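PDB 6KGU: penicillin-binding protein PbpB from Mycobacterium tuberculosis, which helps build the cell wall by synthesising cross-linked peptidoglycan from lipid intermediates and is acylated by beta-lactam antibiotics such as aztreonam. Local coordinates for residues T441-L446 against A499-A504. Residues are numbered along the deposited sequence; the frame is centred on the assembly and turned at random.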
loop_
_atom_site.group_PDB
_atom_site.type_symbol
_atom_site.label_atom_id
_atom_site.label_comp_id
_atom_site.label_asym_id
_atom_site.label_seq_id
_atom_site.Cartn_x
_atom_site.Cartn_y
_atom_site.Cartn_z
ATOM N N THR A 441 9.249 1.552 -18.883
ATOM C CA THR A 441 8.289 2.229 -19.741
ATOM C C THR A 441 7.004 2.572 -18.989
ATOM O O THR A 441 6.454 3.670 -19.152
ATOM C CB THR A 441 8.007 1.347 -20.963
ATOM O OG1 THR A 441 9.179 1.308 -21.784
ATOM C CG2 THR A 441 6.838 1.871 -21.783
ATOM N N VAL A 442 6.520 1.663 -18.142
ATOM C CA VAL A 442 5.294 1.941 -17.399
ATOM C C VAL A 442 5.519 3.067 -16.383
ATOM O O VAL A 442 4.676 3.956 -16.231
ATOM C CB VAL A 442 4.777 0.655 -16.725
ATOM C CG1 VAL A 442 3.654 0.976 -15.739
ATOM C CG2 VAL A 442 4.303 -0.370 -17.790
ATOM N N ARG A 443 6.658 3.049 -15.686
ATOM C CA ARG A 443 7.022 4.138 -14.770
ATOM C C ARG A 443 7.013 5.486 -15.473
ATOM O O ARG A 443 6.497 6.476 -14.938
ATOM C CB ARG A 443 8.420 3.909 -14.167
ATOM C CG ARG A 443 8.545 2.757 -13.207
ATOM C CD ARG A 443 9.757 2.919 -12.278
ATOM N NE ARG A 443 11.046 3.074 -12.954
ATOM C CZ ARG A 443 11.887 2.072 -13.216
ATOM N NH1 ARG A 443 11.559 0.825 -12.917
ATOM N NH2 ARG A 443 13.050 2.311 -13.798
ATOM N N GLN A 444 7.619 5.555 -16.665
ATOM C CA GLN A 444 7.637 6.819 -17.396
ATOM C C GLN A 444 6.228 7.246 -17.784
ATOM O O GLN A 444 5.869 8.420 -17.636
ATOM C CB GLN A 444 8.531 6.700 -18.637
ATOM C CG GLN A 444 10.021 6.706 -18.308
ATOM C CD GLN A 444 10.472 8.003 -17.630
ATOM O OE1 GLN A 444 10.059 9.098 -18.009
ATOM N NE2 GLN A 444 11.304 7.872 -16.622
ATOM N N MET A 445 5.412 6.301 -18.271
ATOM C CA MET A 445 4.028 6.600 -18.623
ATOM C C MET A 445 3.268 7.189 -17.446
ATOM O O MET A 445 2.521 8.156 -17.601
ATOM C CB MET A 445 3.305 5.334 -19.106
ATOM C CG MET A 445 3.267 5.129 -20.601
ATOM S SD MET A 445 1.946 4.000 -21.115
ATOM C CE MET A 445 2.331 2.549 -20.133
ATOM N N LEU A 446 3.403 6.582 -16.268
ATOM C CA LEU A 446 2.636 7.044 -15.116
ATOM C C LEU A 446 3.128 8.393 -14.586
ATOM O O LEU A 446 2.496 8.948 -13.680
ATOM C CB LEU A 446 2.664 5.975 -14.007
ATOM C CG LEU A 446 1.950 4.657 -14.351
ATOM C CD1 LEU A 446 2.034 3.661 -13.195
ATOM C CD2 LEU A 446 0.490 4.908 -14.739
ATOM N N ALA A 499 -1.295 5.394 -5.583
ATOM C CA ALA A 499 -0.075 4.612 -5.441
ATOM C C ALA A 499 0.955 5.245 -6.354
ATOM O O ALA A 499 0.639 5.563 -7.502
ATOM C CB ALA A 499 -0.284 3.139 -5.805
ATOM N N GLY A 500 2.162 5.463 -5.842
ATOM C CA GLY A 500 3.166 6.096 -6.671
ATOM C C GLY A 500 4.560 5.630 -6.318
ATOM O O GLY A 500 4.776 4.882 -5.359
ATOM N N ILE A 501 5.515 6.112 -7.104
ATOM C CA ILE A 501 6.914 5.705 -7.022
ATOM C C ILE A 501 7.762 6.967 -7.004
ATOM O O ILE A 501 7.556 7.864 -7.830
ATOM C CB ILE A 501 7.299 4.803 -8.213
ATOM C CG1 ILE A 501 6.459 3.507 -8.202
ATOM C CG2 ILE A 501 8.792 4.504 -8.225
ATOM C CD1 ILE A 501 6.500 2.708 -9.526
ATOM N N ALA A 502 8.675 7.053 -6.043
ATOM C CA ALA A 502 9.681 8.120 -5.999
ATOM C C ALA A 502 11.087 7.518 -6.201
ATOM O O ALA A 502 11.579 6.803 -5.328
ATOM C CB ALA A 502 9.605 8.866 -4.676
ATOM N N THR A 503 11.717 7.733 -7.355
ATOM C CA THR A 503 11.141 8.368 -8.533
ATOM C C THR A 503 11.184 7.401 -9.717
ATOM O O THR A 503 11.727 6.299 -9.611
ATOM C CB THR A 503 11.922 9.611 -8.941
ATOM O OG1 THR A 503 13.253 9.198 -9.259
ATOM C CG2 THR A 503 11.970 10.624 -7.811
ATOM N N ALA A 504 10.672 7.851 -10.863
ATOM C CA ALA A 504 10.612 6.980 -12.036
ATOM C C ALA A 504 12.005 6.637 -12.545
ATOM O O ALA A 504 12.265 5.497 -12.952
ATOM C CB ALA A 504 9.798 7.641 -13.145
HETATM O O HOH W 1 11.869 5.146 -16.052
#
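Arg443, near the C-terminal end of helix 436-445, lies beside Ala504, just past the end of strand 493-502, and their CA atoms come within 5.3 Å of each other. The strand gives way to loop at a cis peptide bond between Ala502 and Thr503, and Ala504 follows directly after Thr503. The two CB atoms of Arg443 and Ala504 sit 4.1 Å apart, and from there the arginine chain runs on alongside the alanine. CG stays anti to the carbonyl carbon (chi1 -69°), then the chain bends at chi3 and brings NE up to the Ala504 carbonyl. Arg443 NE donates to Ala504 O over 2.7 Å, with an N-H...O angle of 150°; it arrives in the carbonyl plane on a lone pair, while the oxygen lies 17° out of the guanidinium plane. Beyond NE, NH1 of Arg443 makes a salt bridge to Asp403 and a hydrogen bond to the carbonyl of Ile400, which helps fix the rotation of the guanidinium group. On the strand itself, Ile501 reaches over with CD1, 4.2 Å from Arg443 CG, and also packs on Ala401 of helix 390-401. Gln444 comes in from the next helical position, its chain bent at chi2, and NE2 rests 3.8 Å from Ala504 CB. A water accepts from Gln444 NE2 (2.8 Å) and donates to Ala504 O (3.1 Å), giving that carbonyl a second donor, while OE1 of the same amide is bonded to Arg447 and NE2 also to Gln471. This largely buried contact ties helix 436-445 to the turn between strands 493-502 and 509-516, neighbours in the central antiparallel sheet of the penicillin-binding transpeptidase fold.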